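Local coordinates for protein glycerol-3-phosphate dehydrogenase [NAD(+)] (Dunaliella salina, PDB 6IUY) that probably catalyses the NAD-dependent interconversion of dihydroxyacetone phosphate and sn-glycerol 3-phosphate, and joins to this a phosphatase-like domain, the pair enabling direct conversion of dihydroxyacetone phosphate to glycerol, at residues K464-V469 against V565-E570; S486-G491 against A522-G527. One frame throughout, in Å; residues are numbered along the deposited sequence.

Interaction 1: residues K464-V469 against V565-E570. With 13P (1,3-dihydroxyacetonephosphate), chain D.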
loop_
_atom_site.group_PDB
_atom_site.type_symbol
_atom_site.label_atom_id
_atom_site.label_comp_id
_atom_site.label_asym_id
_atom_site.label_seq_id
_atom_site.Cartn_x
_atom_site.Cartn_y
_atom_site.Cartn_z
ATOM N N LYS A 464 -5.964 -9.720 8.370
ATOM C CA LYS A 464 -6.945 -9.381 7.353
ATOM C C LYS A 464 -8.227 -10.217 7.451
ATOM O O LYS A 464 -9.275 -9.808 6.936
ATOM C CB LYS A 464 -6.306 -9.517 5.968
ATOM C CG LYS A 464 -6.981 -10.461 5.023
ATOM C CD LYS A 464 -6.740 -11.891 5.359
ATOM C CE LYS A 464 -7.179 -12.729 4.187
ATOM N NZ LYS A 464 -7.509 -14.135 4.504
ATOM N N ASN A 465 -8.153 -11.371 8.120
ATOM C CA ASN A 465 -9.332 -12.215 8.311
ATOM C C ASN A 465 -10.248 -11.617 9.347
ATOM O O ASN A 465 -11.436 -11.889 9.346
ATOM C CB ASN A 465 -8.959 -13.651 8.739
ATOM C CG ASN A 465 -8.546 -14.516 7.570
ATOM O OD1 ASN A 465 -9.047 -14.353 6.459
ATOM N ND2 ASN A 465 -7.613 -15.437 7.809
ATOM N N ILE A 466 -9.703 -10.827 10.260
ATOM C CA ILE A 466 -10.577 -10.063 11.153
ATOM C C ILE A 466 -11.396 -9.056 10.327
ATOM O O ILE A 466 -12.614 -9.001 10.446
ATOM C CB ILE A 466 -9.801 -9.266 12.231
ATOM C CG1 ILE A 466 -8.984 -10.184 13.139
ATOM C CG2 ILE A 466 -10.777 -8.384 13.054
ATOM C CD1 ILE A 466 -8.159 -9.406 14.179
ATOM N N VAL A 467 -10.719 -8.259 9.493
ATOM C CA VAL A 467 -11.410 -7.263 8.654
ATOM C C VAL A 467 -12.435 -7.929 7.744
ATOM O O VAL A 467 -13.482 -7.350 7.472
ATOM C CB VAL A 467 -10.419 -6.436 7.758
ATOM C CG1 VAL A 467 -11.163 -5.365 6.993
ATOM C CG2 VAL A 467 -9.323 -5.803 8.599
ATOM N N ALA A 468 -12.148 -9.146 7.268
ATOM C CA ALA A 468 -13.086 -9.834 6.377
ATOM C C ALA A 468 -14.363 -10.218 7.127
ATOM O O ALA A 468 -15.446 -10.259 6.524
ATOM C CB ALA A 468 -12.447 -11.079 5.738
ATOM N N VAL A 469 -14.248 -10.506 8.425
ATOM C CA VAL A 469 -15.441 -10.724 9.253
ATOM C C VAL A 469 -16.243 -9.428 9.317
ATOM O O VAL A 469 -17.452 -9.421 9.075
ATOM C CB VAL A 469 -15.083 -11.212 10.684
ATOM C CG1 VAL A 469 -16.319 -11.188 11.615
ATOM C CG2 VAL A 469 -14.538 -12.641 10.616
ATOM N N VAL A 565 -12.778 -15.343 13.269
ATOM C CA VAL A 565 -13.306 -15.121 14.610
ATOM C C VAL A 565 -12.302 -15.578 15.666
ATOM O O VAL A 565 -12.114 -14.901 16.689
ATOM C CB VAL A 565 -14.651 -15.834 14.800
ATOM C CG1 VAL A 565 -15.042 -15.852 16.270
ATOM C CG2 VAL A 565 -15.709 -15.149 13.955
ATOM N N LEU A 566 -11.642 -16.711 15.415
ATOM C CA LEU A 566 -10.504 -17.127 16.241
ATOM C C LEU A 566 -9.435 -16.028 16.252
ATOM O O LEU A 566 -8.870 -15.699 17.298
ATOM C CB LEU A 566 -9.902 -18.440 15.725
ATOM C CG LEU A 566 -10.749 -19.709 15.884
ATOM C CD1 LEU A 566 -10.101 -20.871 15.138
ATOM C CD2 LEU A 566 -10.926 -20.051 17.339
ATOM N N THR A 567 -9.161 -15.446 15.091
ATOM C CA THR A 567 -8.138 -14.405 15.032
ATOM C C THR A 567 -8.631 -13.148 15.753
ATOM O O THR A 567 -7.860 -12.471 16.408
ATOM C CB THR A 567 -7.759 -14.067 13.576
ATOM O OG1 THR A 567 -7.464 -15.275 12.864
ATOM C CG2 THR A 567 -6.556 -13.122 13.515
ATOM N N SER A 568 -9.922 -12.842 15.639
ATOM C CA SER A 568 -10.492 -11.702 16.366
ATOM C C SER A 568 -10.248 -11.848 17.868
ATOM O O SER A 568 -9.807 -10.900 18.531
ATOM C CB SER A 568 -12.002 -11.576 16.097
ATOM O OG SER A 568 -12.532 -10.397 16.681
ATOM N N ASP A 569 -10.544 -13.031 18.403
ATOM C CA ASP A 569 -10.362 -13.284 19.834
ATOM C C ASP A 569 -8.890 -13.233 20.205
ATOM O O ASP A 569 -8.529 -12.669 21.232
ATOM C CB ASP A 569 -10.958 -14.640 20.257
ATOM C CG ASP A 569 -12.485 -14.678 20.162
ATOM O OD1 ASP A 569 -13.122 -13.607 20.019
ATOM O OD2 ASP A 569 -13.059 -15.788 20.240
ATOM N N GLU A 570 -8.026 -13.807 19.382
ATOM C CA GLU A 570 -6.605 -13.800 19.726
ATOM C C GLU A 570 -6.093 -12.364 19.886
ATOM O O GLU A 570 -5.470 -12.024 20.890
ATOM C CB GLU A 570 -5.788 -14.557 18.676
ATOM C CG GLU A 570 -6.072 -16.067 18.676
ATOM C CD GLU A 570 -6.045 -16.691 17.275
ATOM O OE1 GLU A 570 -5.491 -16.054 16.334
ATOM O OE2 GLU A 570 -6.582 -17.820 17.122
HETATM P P 13P D . -11.124 -17.044 3.987
HETATM O O1P 13P D . -10.111 -16.031 3.509
HETATM O O2P 13P D . -11.605 -17.769 2.763
HETATM O O3P 13P D . -12.240 -16.292 4.661
HETATM O O1 13P D . -10.590 -18.134 5.026
HETATM C C1 13P D . -9.324 -18.049 5.639
HETATM C C2 13P D . -8.352 -17.804 4.534
HETATM O O2 13P D . -8.571 -18.260 3.432
HETATM C C3 13P D . -7.113 -16.988 4.767
HETATM O O3 13P D . -6.889 -16.179 3.622
HETATM O O HOH W 1 -6.346 -15.259 10.228
#
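Thr567 OG1 has two polar partners: it donates to Gln563 O, just before its own segment, and accepts a hydrogen bond from a water oxygen 2.9 Å away. That water in turn accepts from Asn465 ND2, 2.7 Å from its oxygen, and so joins the two helices where no direct hydrogen bond does. With OG1 anti to its carbonyl carbon (chi1 -50°), Thr567 keeps CG2 for the apolar side, where it meets Ile466 CG1 at 3.8 Å. The Ile466 chain, extended at chi2 (178°), carries CD1 over the facing backbone, 3.8 Å from Thr567 O, while CG1 lies 3.8 Å from Ser568 N. Phe587 and Ile590 of helix 585-594 pack on the same isoleucine. Beyond it Val469 CG2 meets Val565 CG2 at 4.3 Å, a looser, methyl-to-methyl touch. The segment axes approach to 8.2 Å and cross at -113°. On the substrate side, Asn465 ND2 lies 3.5 Å from C3 of bound dihydroxyacetone phosphate. Lys464 NZ also reaches this ligand, but is modelled too close to it for its bonds to be certain. Helix 454-477 thus lines the substrate pocket with Lys464 and Asn465 and packs Ile466 and Val469 on helix 564-577, within the all-helical substrate-binding domain of NAD-dependent glycerol-3-phosphate dehydrogenases.

Interaction 2: residues S486-G491 against A522-G527. With 13P (1,3-dihydroxyacetonephosphate), chain D.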
loop_
_atom_site.group_PDB
_atom_site.type_symbol
_atom_site.label_atom_id
_atom_site.label_comp_id
_atom_site.label_asym_id
_atom_site.label_seq_id
_atom_site.Cartn_x
_atom_site.Cartn_y
_atom_site.Cartn_z
ATOM N N SER A 486 -15.225 2.005 3.781
ATOM C CA SER A 486 -14.782 2.514 5.073
ATOM C C SER A 486 -14.269 1.406 5.990
ATOM O O SER A 486 -13.199 1.535 6.608
ATOM C CB SER A 486 -15.909 3.264 5.767
ATOM O OG SER A 486 -16.286 4.370 4.981
ATOM N N ILE A 487 -15.022 0.318 6.082
ATOM C CA ILE A 487 -14.585 -0.818 6.901
ATOM C C ILE A 487 -13.228 -1.306 6.431
ATOM O O ILE A 487 -12.334 -1.536 7.232
ATOM C CB ILE A 487 -15.589 -1.969 6.858
ATOM C CG1 ILE A 487 -16.936 -1.482 7.383
ATOM C CG2 ILE A 487 -15.076 -3.167 7.691
ATOM C CD1 ILE A 487 -18.093 -2.446 7.160
ATOM N N LEU A 488 -13.055 -1.432 5.125
ATOM C CA LEU A 488 -11.764 -1.862 4.604
ATOM C C LEU A 488 -10.648 -0.843 4.864
ATOM O O LEU A 488 -9.513 -1.221 5.245
ATOM C CB LEU A 488 -11.863 -2.162 3.109
ATOM C CG LEU A 488 -12.099 -3.679 2.921
ATOM C CD1 LEU A 488 -13.406 -4.088 3.608
ATOM C CD2 LEU A 488 -12.105 -4.069 1.450
ATOM N N ARG A 489 -10.962 0.434 4.659
ATOM C CA ARG A 489 -9.989 1.500 4.892
ATOM C C ARG A 489 -9.522 1.491 6.337
ATOM O O ARG A 489 -8.323 1.467 6.601
ATOM C CB ARG A 489 -10.573 2.881 4.561
ATOM C CG ARG A 489 -9.492 3.961 4.613
ATOM C CD ARG A 489 -9.992 5.292 5.103
ATOM N NE ARG A 489 -10.865 5.191 6.268
ATOM C CZ ARG A 489 -10.443 5.088 7.518
ATOM N NH1 ARG A 489 -9.145 5.033 7.773
ATOM N NH2 ARG A 489 -11.324 5.027 8.519
ATOM N N GLN A 490 -10.471 1.530 7.271
ATOM C CA GLN A 490 -10.127 1.500 8.681
ATOM C C GLN A 490 -9.393 0.190 9.046
ATOM O O GLN A 490 -8.429 0.175 9.823
ATOM C CB GLN A 490 -11.383 1.666 9.519
ATOM C CG GLN A 490 -11.143 1.652 11.022
ATOM C CD GLN A 490 -10.388 2.880 11.519
ATOM O OE1 GLN A 490 -10.336 3.918 10.848
ATOM N NE2 GLN A 490 -9.796 2.764 12.700
ATOM N N GLY A 491 -9.849 -0.913 8.468
ATOM C CA GLY A 491 -9.227 -2.191 8.719
ATOM C C GLY A 491 -7.786 -2.210 8.281
ATOM O O GLY A 491 -6.912 -2.662 9.014
ATOM N N ALA A 522 -9.716 -9.428 -1.708
ATOM C CA ALA A 522 -10.209 -10.740 -2.133
ATOM C C ALA A 522 -10.945 -11.431 -1.011
ATOM O O ALA A 522 -12.001 -12.016 -1.233
ATOM C CB ALA A 522 -9.057 -11.624 -2.635
ATOM N N SER A 523 -10.408 -11.364 0.200
ATOM C CA SER A 523 -11.051 -12.045 1.325
ATOM C C SER A 523 -12.286 -11.330 1.830
ATOM O O SER A 523 -13.190 -11.960 2.412
ATOM C CB SER A 523 -10.053 -12.223 2.465
ATOM O OG SER A 523 -8.906 -12.879 1.952
ATOM N N SER A 524 -12.328 -10.014 1.627
ATOM C CA SER A 524 -13.472 -9.210 2.046
ATOM C C SER A 524 -14.581 -9.307 1.019
ATOM O O SER A 524 -15.738 -9.105 1.340
ATOM C CB SER A 524 -13.057 -7.750 2.272
ATOM O OG SER A 524 -12.137 -7.683 3.347
ATOM N N TYR A 525 -14.237 -9.659 -0.218
ATOM C CA TYR A 525 -15.271 -9.798 -1.227
ATOM C C TYR A 525 -15.533 -11.258 -1.642
ATOM O O TYR A 525 -16.593 -11.556 -2.173
ATOM C CB TYR A 525 -14.935 -8.935 -2.464
ATOM C CG TYR A 525 -15.193 -7.449 -2.227
ATOM C CD1 TYR A 525 -14.278 -6.664 -1.526
ATOM C CD2 TYR A 525 -16.374 -6.843 -2.669
ATOM C CE1 TYR A 525 -14.523 -5.305 -1.296
ATOM C CE2 TYR A 525 -16.620 -5.498 -2.440
ATOM C CZ TYR A 525 -15.693 -4.740 -1.763
ATOM O OH TYR A 525 -15.950 -3.412 -1.539
ATOM N N GLY A 526 -14.605 -12.173 -1.391
ATOM C CA GLY A 526 -14.800 -13.524 -1.889
ATOM C C GLY A 526 -14.410 -14.663 -0.963
ATOM O O GLY A 526 -14.288 -15.785 -1.415
ATOM N N GLY A 527 -14.206 -14.396 0.322
ATOM C CA GLY A 527 -13.659 -15.429 1.194
ATOM C C GLY A 527 -14.686 -16.078 2.097
ATOM O O GLY A 527 -15.872 -15.719 2.086
HETATM P P 13P D . -11.124 -17.044 3.987
HETATM O O1P 13P D . -10.111 -16.031 3.509
HETATM O O2P 13P D . -11.605 -17.769 2.763
HETATM O O3P 13P D . -12.240 -16.292 4.661
HETATM O O1 13P D . -10.590 -18.134 5.026
HETATM C C1 13P D . -9.324 -18.049 5.639
HETATM C C2 13P D . -8.352 -17.804 4.534
HETATM O O2 13P D . -8.571 -18.260 3.432
HETATM C C3 13P D . -7.113 -16.988 4.767
HETATM O O3 13P D . -6.889 -16.179 3.622
#
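Ser523 and Gly527, at the C-terminal end of helix 514-526 and just after it, line the dihydroxyacetone phosphate pocket, and helix 481-502 packs against this part of the helix through Leu488. Both methyls of Leu488 bear on Ser524 CB, CD1 and CD2 each 3.9 Å from it. CD1 also sits 3.8 Å from Ser524 OG, a van der Waals contact; the hydroxyl itself is hydrogen-bonded to Leu520 O of its own helix, and with OG anti to the carbonyl carbon (chi1 -64°) it lies beside the backbone N, within reach of that carbonyl. CD2 continues to the Tyr525 ring, which it meets at the edge, near the ring plane, 3.9 Å from Tyr525 CE1. Lys484 makes a cation-pi contact with this ring and bonds Ser524 O, while the ring stacks with Tyr525 of the second subunit. A glycine in place of Leu488 would probably leave a gap beside Ser524 CB and the Tyr525 edge, with that ring freer to shift at the subunit interface. On a side of helix 481-502 turned away from helix 514-526, Arg489 NH2 donates to Gln490 OE1 at 2.8 Å, in the carbonyl plane and on a lone pair; Arg489 NE forms a salt bridge with Glu423 of the second subunit. On the ligand side, Gly527 CA lies 3.5 Å from phosphate oxygen O2P, and Ser523 OG 3.7 Å from O1P. Gly527 is the N-cap of helix 528-541, whose first amides, Arg528 N and Asn529 N, hydrogen-bond the ligand, consistent with a substrate phosphate lodged at a helix N-terminus.

Interactions 1 and 2 lie about 12 Å apart, centre to centre, in the helical C-terminal part of the dehydrogenase. Along the chain, interaction 2 is nested inside the loop that interaction 1 closes: helices 454-477 and 481-502 are consecutive, helix 514-526 follows, and helix 564-577 comes last. Helix 454-477, one partner in interaction 1, also packs on both helices of interaction 2. Its Ala468 CB packs 3.5 Å from Ser523 O, and its Val467 CG2 lies 3.6 Å from Gly491 CA. Both contacts border the same dihydroxyacetone phosphate; interaction 1 lies nearer the NAD, whereas interaction 2 also reaches the second subunit, so the substrate pocket and the dimer interface share one helical framework.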